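Local coordinates for lipopolysaccharide biosynthesis protein wbpB (Thermus thermophilus, PDB 3O9Z) that probably acts as an NAD-dependent dehydrogenase in the biosynthesis of 2,3-diacetamido-2,3-dideoxy-D-mannuronic acid, binding NAD together with 2-oxoglutarate, at residues I15-L20 with V40-S45; L84-I89 with I112-E117; P136-L141 with R247-D252. One frame throughout, in Å; residues are numbered along the deposited sequence.

Contact 1 of 3, residues I15-L20 with V40-S45; sequences IAPRHL and VGLVDS. With NAD (nicotinamide-adenine-dinucleotide), chain E.
The first turn of helix 16-25, which follows the opening strand of the NAD-binding Rossmann fold, presents Pro17 and Leu20 to a short 3-10 segment, 41-45, lying beyond the second strand. The Pro17 ring and the Leu42 side chain cross at about a right angle, with ring atom CG 3.9 Å from Leu42 CD1. Proline suits this place because the first turn of a helix asks little of its backbone N, and the rigid ring offers a smooth apolar surface. One turn on, Leu20 CD1 lies 4.3 Å from Val43 CA, and both residues also pack on Leu30 of strand 29-34. Ser45 stiffens the 3-10 turn, as its OG donates to Leu42 O over 2.7 Å, in the carbonyl plane, and its backbone N binds the same oxygen. Asp44 turns outward to Gly163 and Trp165 of the second subunit.

At the other end of 15-20, Ile15 meets the dinucleotide. Its backbone N donates to the NAD phosphate oxygen O2N at 2.9 Å along a nearly straight line (167°). CG1 lies anti to the backbone N (chi1 -155°), which carries Ile15 CD1 to the nicotinamide, 3.6 Å from NAD C4N; CG2 rests against the ribose, 3.4 Å from NAD O4D. The same CD1 sits over the centre of one face of the Arg18 guanidinium. The chemistry is thus divided. The backbone serves the phosphate, which the start of the helix probably also favours electrostatically, while the branched side chain gives the nicotinamide an apolar neighbour; across to 40-45 the join is apolar, with no hydrogen bond to fix direction.

Contact 2 of 3, residues L84-I89 with I112-E117; sequences LHYPQI and IARLKE. With NAD (nicotinamide-adenine-dinucleotide), chain E.
Leu115 fills the space between Tyr86 and Ile89, and these three residues bury most of the surface shared by 84-89 and 112-117. Its CD2 touches both partners, lying 3.7 Å from Tyr86 CE1 and 3.6 Å from Ile89 CG2. Leucine suits the position because its two methyls spread: CD1 also meets Ile89, 3.8 Å from CG2, in a crossing at about a right angle. Tyr86 and Leu115 instead slide past each other in opposite directions. With CG anti to the backbone N (chi1 171°), the tyrosine ring swings out to helix 109-122, where its hydroxyl comes 3.4 Å from Arg114 CB. The Arg114 chain then bends away, and the polar partner of Tyr86 OH is Arg90, one turn further along its own helix. A tyrosine therefore does two jobs, apolar along the ring and polar at the end. Cut back to alanine, this position would probably lose the ring that lies along Leu115, with a gap opened beside Arg114 and Arg90 left without its hydroxyl partner.

Other residues of 84-89 turn to the cofactor. His85 brings its ring edge, in plane, to the nicotinamide ribose, with NE2 2.9 Å from NAD O3D; NE2 is also hydrogen-bonded to Ser80 O, and ND1 to Pro104 O. Gln88 places NE2 3.1 Å from adenine atom N1A of NAD, and NE2 is hydrogen-bonded to Glu57 of the third subunit. Ile89 packs inward on strands 75-78 and 98-101. The short helical segments run almost parallel, 6° apart, with axes 11.0 Å from each other; two such neighbouring helices, each following a parallel strand, are the mark of successive beta-alpha-beta crossovers in a Rossmann fold.

Contact 3 of 3, residues P136-L141 with R247-D252; sequences PSLLAL and RSIAVD. With AKG (2-oxoglutaric acid), chain F.
Carboxylate oxygen O4 of 2-oxoglutarate accepts from two nitrogens of one guanidinium: Arg247 NE at 2.9 Å (153°), and more weakly NH2 of the same residue. That NH2 also binds the second oxygen, O3, at 3.0 Å and 165°, so the carboxylate meets the guanidinium at its edge through a pair of firm bonds. Arginine suits the place because its flat, charged head matches a carboxylate, and its chain, extended from CG to NE, carries that head to the ligand. Phe262 adds a cation-pi contact, and NH1 is hydrogen-bonded to Ser259 OG.

Further along the same face of strand 245-251, Ile249 and Val251 point to helix 136-146, which lies over the sheet of the C-terminal alpha/beta domain typical of the Gfo/Idh/MocA family, helix and strand segments running 13° apart. Ile249 CG2, between the backbone N and the carbonyl carbon, meets two leucines: Leu141 CD2 at 3.7 Å and Leu138 CD2 at 4.1 Å. A beta-branched residue suits a strand and holds this methyl up to the helix. Leu141 extends its other methyl, CD1, to Val251 CG2 at 4.4 Å, while Leu192 and Leu195 of helix 186-196 also pack on Ile249.

Along the chain the three contacts follow in series, each closing before the next opens. Contacts 1 and 2 flank the parallel Rossmann sheet through helices that follow strands 5-9 and 75-78, with centres about 25 Å and nearest atoms about 8 Å apart. Both meet the nicotinamide ribose of the same NAD; contact 1 adds the phosphate and nicotinamide, contact 2 the adenine. Contact 3 joins a helix to the second, six-stranded sheet, its centre about 31 Å from each of the others, and on the opposite side of the chain's centre from contact 2. Its strand carries an arginine to 2-oxoglutarate. The cofactor domain and the sheet domain thus each contribute residues to adjoining ligand sites, consistent with a dehydrogenase.

Contact 1 of 3, residues I15-L20 with V40-S45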
loop_
_atom_site.group_PDB
_atom_site.type_symbol
_atom_site.label_atom_id
_atom_site.label_comp_id
_atom_site.label_asym_id
_atom_site.label_seq_id
_atom_site.Cartn_x
_atom_site.Cartn_y
_atom_site.Cartn_z
ATOM N N ILE A 15 15.512 10.596 -0.893
ATOM C CA ILE A 15 16.675 11.026 -1.666
ATOM C C ILE A 15 16.264 11.591 -3.032
ATOM O O ILE A 15 17.075 12.298 -3.656
ATOM C CB ILE A 15 17.694 9.870 -1.890
ATOM C CG1 ILE A 15 19.115 10.401 -2.129
ATOM C CG2 ILE A 15 17.207 8.909 -3.020
ATOM C CD1 ILE A 15 19.673 11.223 -0.962
ATOM N N ALA A 16 15.045 11.316 -3.477
ATOM C CA ALA A 16 14.608 11.818 -4.802
ATOM C C ALA A 16 14.872 13.295 -5.094
ATOM O O ALA A 16 15.268 13.634 -6.216
ATOM C CB ALA A 16 13.136 11.470 -5.056
ATOM N N PRO A 17 14.675 14.200 -4.134
ATOM C CA PRO A 17 14.865 15.619 -4.493
ATOM C C PRO A 17 16.314 15.922 -4.885
ATOM O O PRO A 17 16.583 16.893 -5.603
ATOM C CB PRO A 17 14.482 16.350 -3.210
ATOM C CG PRO A 17 13.478 15.426 -2.558
ATOM C CD PRO A 17 13.979 14.023 -2.840
ATOM N N ARG A 18 17.280 15.145 -4.394
ATOM C CA ARG A 18 18.667 15.350 -4.789
ATOM C C ARG A 18 18.869 14.956 -6.239
ATOM O O ARG A 18 19.683 15.568 -6.948
ATOM C CB ARG A 18 19.623 14.529 -3.912
ATOM C CG ARG A 18 20.536 15.393 -3.109
ATOM C CD ARG A 18 21.484 14.576 -2.231
ATOM N NE ARG A 18 20.939 14.399 -0.891
ATOM C CZ ARG A 18 21.536 13.696 0.064
ATOM N NH1 ARG A 18 22.696 13.096 -0.193
ATOM N NH2 ARG A 18 20.970 13.581 1.260
ATOM N N HIS A 19 18.113 13.970 -6.707
ATOM C CA HIS A 19 18.174 13.555 -8.122
ATOM C C HIS A 19 17.456 14.555 -9.011
ATOM O O HIS A 19 17.928 14.826 -10.110
ATOM C CB HIS A 19 17.507 12.186 -8.291
ATOM C CG HIS A 19 18.309 11.072 -7.695
ATOM N ND1 HIS A 19 19.172 10.315 -8.455
ATOM C CD2 HIS A 19 18.468 10.657 -6.411
ATOM C CE1 HIS A 19 19.795 9.445 -7.676
ATOM N NE2 HIS A 19 19.414 9.656 -6.427
ATOM N N LEU A 20 16.388 15.161 -8.510
ATOM C CA LEU A 20 15.700 16.196 -9.285
ATOM C C LEU A 20 16.608 17.382 -9.432
ATOM O O LEU A 20 16.713 17.916 -10.544
ATOM C CB LEU A 20 14.446 16.667 -8.552
ATOM C CG LEU A 20 13.329 15.635 -8.460
ATOM C CD1 LEU A 20 12.100 16.156 -7.669
ATOM C CD2 LEU A 20 12.880 15.110 -9.829
ATOM N N VAL A 40 4.243 13.129 -4.009
ATOM C CA VAL A 40 5.324 13.559 -4.887
ATOM C C VAL A 40 5.166 14.996 -5.329
ATOM O O VAL A 40 5.865 15.479 -6.229
ATOM C CB VAL A 40 5.394 12.660 -6.142
ATOM C CG1 VAL A 40 5.561 11.190 -5.793
ATOM C CG2 VAL A 40 4.140 12.862 -7.045
ATOM N N GLY A 41 4.279 15.747 -4.683
ATOM C CA GLY A 41 4.015 17.132 -5.137
ATOM C C GLY A 41 5.193 18.084 -5.292
ATOM O O GLY A 41 5.146 19.081 -6.024
ATOM N N LEU A 42 6.297 17.779 -4.617
ATOM C CA LEU A 42 7.519 18.531 -4.804
ATOM C C LEU A 42 7.965 18.602 -6.259
ATOM O O LEU A 42 8.656 19.536 -6.641
ATOM C CB LEU A 42 8.674 17.934 -3.991
ATOM C CG LEU A 42 9.431 18.872 -3.060
ATOM C CD1 LEU A 42 10.757 18.196 -2.677
ATOM C CD2 LEU A 42 9.664 20.241 -3.671
ATOM N N VAL A 43 7.595 17.611 -7.056
ATOM C CA VAL A 43 8.122 17.486 -8.418
ATOM C C VAL A 43 7.714 18.681 -9.297
ATOM O O VAL A 43 8.448 19.079 -10.213
ATOM C CB VAL A 43 7.705 16.147 -9.075
ATOM C CG1 VAL A 43 6.189 16.066 -9.382
ATOM C CG2 VAL A 43 8.436 15.938 -10.412
ATOM N N ASP A 44 6.575 19.309 -9.002
ATOM C CA ASP A 44 6.166 20.449 -9.820
ATOM C C ASP A 44 7.091 21.651 -9.685
ATOM O O ASP A 44 7.132 22.476 -10.590
ATOM C CB ASP A 44 4.742 20.899 -9.479
ATOM C CG ASP A 44 3.686 19.963 -9.999
ATOM O OD1 ASP A 44 4.021 19.074 -10.798
ATOM O OD2 ASP A 44 2.480 20.095 -9.663
ATOM N N SER A 45 7.844 21.747 -8.597
ATOM C CA SER A 45 8.778 22.861 -8.460
ATOM C C SER A 45 10.039 22.636 -9.297
ATOM O O SER A 45 10.846 23.553 -9.412
ATOM C CB SER A 45 9.141 23.087 -6.991
ATOM O OG SER A 45 9.859 21.971 -6.499
HETATM P PA NAD E . 12.534 6.107 0.877
HETATM O O1A NAD E . 12.450 7.486 1.414
HETATM O O2A NAD E . 11.899 4.906 1.597
HETATM O O5B NAD E . 11.915 6.295 -0.563
HETATM C C5B NAD E . 11.779 5.114 -1.303
HETATM C C4B NAD E . 10.776 5.381 -2.452
HETATM O O4B NAD E . 10.732 4.258 -3.370
HETATM C C3B NAD E . 9.348 5.473 -1.847
HETATM O O3B NAD E . 8.703 6.712 -2.206
HETATM C C2B NAD E . 8.620 4.224 -2.373
HETATM O O2B NAD E . 7.209 4.389 -2.577
HETATM C C1B NAD E . 9.355 4.108 -3.741
HETATM N N9A NAD E . 9.160 2.754 -4.323
HETATM C C8A NAD E . 8.809 1.541 -3.814
HETATM N N7A NAD E . 8.718 0.631 -4.781
HETATM C C5A NAD E . 8.928 1.275 -5.974
HETATM C C6A NAD E . 8.940 0.877 -7.364
HETATM N N6A NAD E . 8.636 -0.411 -7.713
HETATM N N1A NAD E . 9.240 1.875 -8.187
HETATM C C2A NAD E . 9.532 3.145 -7.939
HETATM N N3A NAD E . 9.499 3.549 -6.642
HETATM C C4A NAD E . 9.238 2.621 -5.715
HETATM O O3 NAD E . 14.075 5.741 0.656
HETATM P PN NAD E . 15.311 6.615 0.266
HETATM O O1N NAD E . 16.086 6.960 1.537
HETATM O O2N NAD E . 14.895 7.725 -0.659
HETATM O O5D NAD E . 16.284 5.559 -0.435
HETATM C C5D NAD E . 16.043 5.409 -1.812
HETATM C C4D NAD E . 17.322 4.783 -2.397
HETATM O O4D NAD E . 18.328 5.816 -2.304
HETATM C C3D NAD E . 17.860 3.538 -1.678
HETATM O O3D NAD E . 18.538 2.743 -2.703
HETATM C C2D NAD E . 18.943 4.153 -0.777
HETATM O O2D NAD E . 19.999 3.245 -0.503
HETATM C C1D NAD E . 19.464 5.380 -1.535
HETATM N N1N NAD E . 19.986 6.425 -0.656
HETATM C C2N NAD E . 21.162 6.957 -0.913
HETATM C C3N NAD E . 21.749 7.959 -0.168
HETATM C C7N NAD E . 23.105 8.375 -0.570
HETATM O O7N NAD E . 23.530 8.208 -1.734
HETATM N N7N NAD E . 23.766 9.051 0.362
HETATM C C4N NAD E . 21.020 8.453 0.922
HETATM C C5N NAD E . 19.741 7.932 1.116
HETATM C C6N NAD E . 19.207 6.924 0.317
#

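Contact 2 of 3, residues L84-I89 with I112-E117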
loop_
_atom_site.group_PDB
_atom_site.type_symbol
_atom_site.label_atom_id
_atom_site.label_comp_id
_atom_site.label_asym_id
_atom_site.label_seq_id
_atom_site.Cartn_x
_atom_site.Cartn_y
_atom_site.Cartn_z
ATOM N N LEU A 84 14.891 -3.502 -5.522
ATOM C CA LEU A 84 14.317 -3.189 -6.822
ATOM C C LEU A 84 15.355 -2.617 -7.771
ATOM O O LEU A 84 15.068 -2.405 -8.972
ATOM C CB LEU A 84 13.184 -2.147 -6.649
ATOM C CG LEU A 84 11.927 -2.841 -6.144
ATOM C CD1 LEU A 84 11.040 -1.782 -5.431
ATOM C CD2 LEU A 84 11.151 -3.444 -7.342
ATOM N N HIS A 85 16.587 -2.342 -7.317
ATOM C CA HIS A 85 17.554 -1.795 -8.238
ATOM C C HIS A 85 17.833 -2.776 -9.396
ATOM O O HIS A 85 17.761 -2.335 -10.558
ATOM C CB HIS A 85 18.863 -1.412 -7.522
ATOM C CG HIS A 85 18.722 -0.281 -6.535
ATOM N ND1 HIS A 85 19.785 0.159 -5.779
ATOM C CD2 HIS A 85 17.635 0.418 -6.113
ATOM C CE1 HIS A 85 19.371 1.125 -4.967
ATOM N NE2 HIS A 85 18.077 1.315 -5.159
ATOM N N TYR A 86 18.118 -4.027 -9.069
ATOM C CA TYR A 86 18.444 -5.016 -10.134
ATOM C C TYR A 86 17.292 -5.072 -11.177
ATOM O O TYR A 86 17.606 -4.882 -12.376
ATOM C CB TYR A 86 18.727 -6.391 -9.513
ATOM C CG TYR A 86 18.857 -7.481 -10.565
ATOM C CD1 TYR A 86 19.944 -7.463 -11.418
ATOM C CD2 TYR A 86 17.947 -8.517 -10.624
ATOM C CE1 TYR A 86 20.092 -8.464 -12.380
ATOM C CE2 TYR A 86 18.085 -9.542 -11.588
ATOM C CZ TYR A 86 19.198 -9.485 -12.404
ATOM O OH TYR A 86 19.396 -10.498 -13.353
ATOM N N PRO A 87 16.029 -5.364 -10.747
ATOM C CA PRO A 87 15.005 -5.523 -11.807
ATOM C C PRO A 87 14.687 -4.225 -12.516
ATOM O O PRO A 87 14.177 -4.290 -13.659
ATOM C CB PRO A 87 13.817 -6.162 -11.099
ATOM C CG PRO A 87 14.015 -5.696 -9.635
ATOM C CD PRO A 87 15.530 -5.826 -9.442
ATOM N N GLN A 88 14.872 -3.057 -11.881
ATOM C CA GLN A 88 14.684 -1.780 -12.544
ATOM C C GLN A 88 15.786 -1.414 -13.526
ATOM O O GLN A 88 15.564 -0.772 -14.543
ATOM C CB GLN A 88 14.359 -0.588 -11.598
ATOM C CG GLN A 88 13.047 -0.832 -10.877
ATOM C CD GLN A 88 12.585 0.343 -10.066
ATOM O OE1 GLN A 88 13.367 1.159 -9.592
ATOM N NE2 GLN A 88 11.258 0.444 -9.978
ATOM N N ILE A 89 17.011 -1.842 -13.187
ATOM C CA ILE A 89 18.097 -1.772 -14.157
ATOM C C ILE A 89 17.806 -2.767 -15.307
ATOM O O ILE A 89 17.962 -2.338 -16.450
ATOM C CB ILE A 89 19.414 -2.151 -13.476
ATOM C CG1 ILE A 89 19.870 -1.077 -12.464
ATOM C CG2 ILE A 89 20.484 -2.374 -14.564
ATOM C CD1 ILE A 89 20.837 -1.676 -11.404
ATOM N N ILE A 112 25.193 -8.629 -10.419
ATOM C CA ILE A 112 26.255 -7.957 -11.143
ATOM C C ILE A 112 26.622 -8.815 -12.390
ATOM O O ILE A 112 26.715 -8.209 -13.469
ATOM C CB ILE A 112 27.533 -7.763 -10.265
ATOM C CG1 ILE A 112 27.280 -6.720 -9.153
ATOM C CG2 ILE A 112 28.711 -7.374 -11.137
ATOM C CD1 ILE A 112 27.196 -5.292 -9.596
ATOM N N ALA A 113 26.768 -10.133 -12.210
ATOM C CA ALA A 113 27.181 -11.016 -13.322
ATOM C C ALA A 113 26.111 -11.034 -14.423
ATOM O O ALA A 113 26.441 -10.980 -15.620
ATOM C CB ALA A 113 27.464 -12.398 -12.813
ATOM N N ARG A 114 24.837 -11.084 -14.047
ATOM C CA ARG A 114 23.780 -11.137 -15.037
ATOM C C ARG A 114 23.691 -9.795 -15.728
ATOM O O ARG A 114 23.468 -9.723 -16.954
ATOM C CB ARG A 114 22.441 -11.530 -14.403
ATOM C CG ARG A 114 22.302 -12.878 -13.739
ATOM C CD ARG A 114 22.257 -14.057 -14.705
ATOM N NE ARG A 114 22.709 -15.280 -14.034
ATOM C CZ ARG A 114 22.663 -16.501 -14.564
ATOM N NH1 ARG A 114 22.177 -16.685 -15.785
ATOM N NH2 ARG A 114 23.100 -17.544 -13.869
ATOM N N LEU A 115 23.849 -8.681 -15.003
ATOM C CA LEU A 115 23.920 -7.367 -15.606
ATOM C C LEU A 115 25.033 -7.157 -16.615
ATOM O O LEU A 115 24.811 -6.537 -17.645
ATOM C CB LEU A 115 23.844 -6.219 -14.567
ATOM C CG LEU A 115 22.602 -6.069 -13.695
ATOM C CD1 LEU A 115 22.867 -4.776 -12.855
ATOM C CD2 LEU A 115 21.374 -5.875 -14.621
ATOM N N LYS A 116 26.174 -7.801 -16.372
ATOM C CA LYS A 116 27.240 -7.768 -17.363
ATOM C C LYS A 116 26.773 -8.430 -18.670
ATOM O O LYS A 116 26.960 -7.900 -19.748
ATOM C CB LYS A 116 28.483 -8.454 -16.774
ATOM C CG LYS A 116 29.186 -7.644 -15.693
ATOM C CD LYS A 116 29.870 -6.410 -16.245
ATOM C CE LYS A 116 31.183 -6.777 -16.943
ATOM N NZ LYS A 116 31.968 -5.563 -17.327
ATOM N N GLU A 117 26.086 -9.563 -18.539
ATOM C CA GLU A 117 25.571 -10.258 -19.741
ATOM C C GLU A 117 24.586 -9.348 -20.478
ATOM O O GLU A 117 24.522 -9.345 -21.720
ATOM C CB GLU A 117 24.894 -11.577 -19.338
ATOM C CG GLU A 117 25.915 -12.612 -18.865
ATOM C CD GLU A 117 25.289 -13.908 -18.381
ATOM O OE1 GLU A 117 24.049 -14.068 -18.483
ATOM O OE2 GLU A 117 26.059 -14.785 -17.929
HETATM P PA NAD E . 12.534 6.107 0.877
HETATM O O1A NAD E . 12.450 7.486 1.414
HETATM O O2A NAD E . 11.899 4.906 1.597
HETATM O O5B NAD E . 11.915 6.295 -0.563
HETATM C C5B NAD E . 11.779 5.114 -1.303
HETATM C C4B NAD E . 10.776 5.381 -2.452
HETATM O O4B NAD E . 10.732 4.258 -3.370
HETATM C C3B NAD E . 9.348 5.473 -1.847
HETATM O O3B NAD E . 8.703 6.712 -2.206
HETATM C C2B NAD E . 8.620 4.224 -2.373
HETATM O O2B NAD E . 7.209 4.389 -2.577
HETATM C C1B NAD E . 9.355 4.108 -3.741
HETATM N N9A NAD E . 9.160 2.754 -4.323
HETATM C C8A NAD E . 8.809 1.541 -3.814
HETATM N N7A NAD E . 8.718 0.631 -4.781
HETATM C C5A NAD E . 8.928 1.275 -5.974
HETATM C C6A NAD E . 8.940 0.877 -7.364
HETATM N N6A NAD E . 8.636 -0.411 -7.713
HETATM N N1A NAD E . 9.240 1.875 -8.187
HETATM C C2A NAD E . 9.532 3.145 -7.939
HETATM N N3A NAD E . 9.499 3.549 -6.642
HETATM C C4A NAD E . 9.238 2.621 -5.715
HETATM O O3 NAD E . 14.075 5.741 0.656
HETATM P PN NAD E . 15.311 6.615 0.266
HETATM O O1N NAD E . 16.086 6.960 1.537
HETATM O O2N NAD E . 14.895 7.725 -0.659
HETATM O O5D NAD E . 16.284 5.559 -0.435
HETATM C C5D NAD E . 16.043 5.409 -1.812
HETATM C C4D NAD E . 17.322 4.783 -2.397
HETATM O O4D NAD E . 18.328 5.816 -2.304
HETATM C C3D NAD E . 17.860 3.538 -1.678
HETATM O O3D NAD E . 18.538 2.743 -2.703
HETATM C C2D NAD E . 18.943 4.153 -0.777
HETATM O O2D NAD E . 19.999 3.245 -0.503
HETATM C C1D NAD E . 19.464 5.380 -1.535
HETATM N N1N NAD E . 19.986 6.425 -0.656
HETATM C C2N NAD E . 21.162 6.957 -0.913
HETATM C C3N NAD E . 21.749 7.959 -0.168
HETATM C C7N NAD E . 23.105 8.375 -0.570
HETATM O O7N NAD E . 23.530 8.208 -1.734
HETATM N N7N NAD E . 23.766 9.051 0.362
HETATM C C4N NAD E . 21.020 8.453 0.922
HETATM C C5N NAD E . 19.741 7.932 1.116
HETATM C C6N NAD E . 19.207 6.924 0.317
#

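Contact 3 of 3, residues P136-L141 with R247-D252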
loop_
_atom_site.group_PDB
_atom_site.type_symbol
_atom_site.label_atom_id
_atom_site.label_comp_id
_atom_site.label_asym_id
_atom_site.label_seq_id
_atom_site.Cartn_x
_atom_site.Cartn_y
_atom_site.Cartn_z
ATOM N N PRO A 136 35.866 15.670 -2.137
ATOM C CA PRO A 136 37.201 16.234 -2.311
ATOM C C PRO A 136 38.242 15.783 -1.284
ATOM O O PRO A 136 39.412 15.644 -1.645
ATOM C CB PRO A 136 36.961 17.748 -2.191
ATOM C CG PRO A 136 35.554 17.910 -2.659
ATOM C CD PRO A 136 34.822 16.714 -2.111
ATOM N N SER A 137 37.841 15.535 -0.034
ATOM C CA SER A 137 38.817 15.125 0.978
ATOM C C SER A 137 39.303 13.706 0.719
ATOM O O SER A 137 40.437 13.337 1.042
ATOM C CB SER A 137 38.178 15.156 2.369
ATOM O OG SER A 137 37.987 16.490 2.793
ATOM N N LEU A 138 38.401 12.901 0.180
ATOM C CA LEU A 138 38.722 11.507 -0.069
ATOM C C LEU A 138 39.473 11.331 -1.397
ATOM O O LEU A 138 40.367 10.492 -1.503
ATOM C CB LEU A 138 37.443 10.645 0.015
ATOM C CG LEU A 138 36.756 10.736 1.392
ATOM C CD1 LEU A 138 35.495 9.900 1.313
ATOM C CD2 LEU A 138 37.739 10.165 2.445
ATOM N N LEU A 139 39.174 12.160 -2.397
ATOM C CA LEU A 139 40.028 12.220 -3.578
ATOM C C LEU A 139 41.449 12.635 -3.188
ATOM O O LEU A 139 42.411 12.090 -3.728
ATOM C CB LEU A 139 39.440 13.169 -4.607
ATOM C CG LEU A 139 38.267 12.683 -5.452
ATOM C CD1 LEU A 139 37.531 13.881 -6.076
ATOM C CD2 LEU A 139 38.749 11.712 -6.514
ATOM N N ALA A 140 41.575 13.600 -2.285
ATOM C CA ALA A 140 42.891 14.076 -1.834
ATOM C C ALA A 140 43.643 12.943 -1.112
ATOM O O ALA A 140 44.841 12.703 -1.343
ATOM C CB ALA A 140 42.728 15.311 -0.948
ATOM N N LEU A 141 42.935 12.242 -0.229
ATOM C CA LEU A 141 43.494 11.078 0.457
ATOM C C LEU A 141 44.005 10.018 -0.508
ATOM O O LEU A 141 45.109 9.466 -0.318
ATOM C CB LEU A 141 42.448 10.489 1.407
ATOM C CG LEU A 141 42.815 9.197 2.147
ATOM C CD1 LEU A 141 44.115 9.386 2.944
ATOM C CD2 LEU A 141 41.667 8.868 3.112
ATOM N N ARG A 247 31.856 10.202 10.526
ATOM C CA ARG A 247 32.305 9.384 9.408
ATOM C C ARG A 247 33.777 9.620 9.197
ATOM O O ARG A 247 34.178 10.690 8.718
ATOM C CB ARG A 247 31.520 9.667 8.120
ATOM C CG ARG A 247 29.999 9.489 8.221
ATOM C CD ARG A 247 29.392 9.894 6.863
ATOM N NE ARG A 247 27.933 9.968 6.863
ATOM C CZ ARG A 247 27.236 11.087 7.040
ATOM N NH1 ARG A 247 27.879 12.217 7.364
ATOM N NH2 ARG A 247 25.910 11.079 6.919
ATOM N N SER A 248 34.579 8.649 9.625
ATOM C CA SER A 248 36.015 8.873 9.817
ATOM C C SER A 248 36.806 7.729 9.193
ATOM O O SER A 248 36.494 6.547 9.396
ATOM C CB SER A 248 36.338 8.925 11.315
ATOM O OG SER A 248 37.719 8.709 11.549
ATOM N N ILE A 249 37.827 8.078 8.415
ATOM C CA ILE A 249 38.846 7.104 7.995
ATOM C C ILE A 249 40.187 7.548 8.562
ATOM O O ILE A 249 40.668 8.674 8.303
ATOM C CB ILE A 249 38.861 6.838 6.483
ATOM C CG1 ILE A 249 39.911 5.766 6.153
ATOM C CG2 ILE A 249 39.104 8.116 5.676
ATOM C CD1 ILE A 249 39.785 5.235 4.723
ATOM N N ALA A 250 40.799 6.689 9.373
ATOM C CA ALA A 250 42.106 7.018 9.980
ATOM C C ALA A 250 43.167 6.089 9.414
ATOM O O ALA A 250 43.076 4.869 9.567
ATOM C CB ALA A 250 42.047 6.908 11.510
ATOM N N VAL A 251 44.142 6.649 8.698
ATOM C CA VAL A 251 45.107 5.832 7.973
ATOM C C VAL A 251 46.477 6.067 8.612
ATOM O O VAL A 251 46.978 7.195 8.655
ATOM C CB VAL A 251 45.194 6.227 6.487
ATOM C CG1 VAL A 251 46.264 5.408 5.782
ATOM C CG2 VAL A 251 43.818 6.070 5.809
ATOM N N ASP A 252 47.053 4.992 9.140
ATOM C CA ASP A 252 48.335 5.057 9.836
ATOM C C ASP A 252 48.300 6.183 10.883
ATOM O O ASP A 252 49.264 6.946 10.993
ATOM C CB ASP A 252 49.454 5.327 8.818
ATOM C CG ASP A 252 49.854 4.096 8.011
ATOM O OD1 ASP A 252 49.224 3.016 8.132
ATOM O OD2 ASP A 252 50.840 4.224 7.244
HETATM C C1 AKG F . 21.335 5.976 3.319
HETATM O O1 AKG F . 20.703 6.422 4.312
HETATM O O2 AKG F . 20.861 5.101 2.587
HETATM C C2 AKG F . 22.602 6.530 2.892
HETATM O O5 AKG F . 23.154 6.050 1.905
HETATM C C3 AKG F . 23.246 7.653 3.661
HETATM C C4 AKG F . 24.231 7.033 4.650
HETATM C C5 AKG F . 24.828 8.033 5.621
HETATM O O3 AKG F . 24.080 8.843 6.200
HETATM O O4 AKG F . 26.045 8.030 5.818
#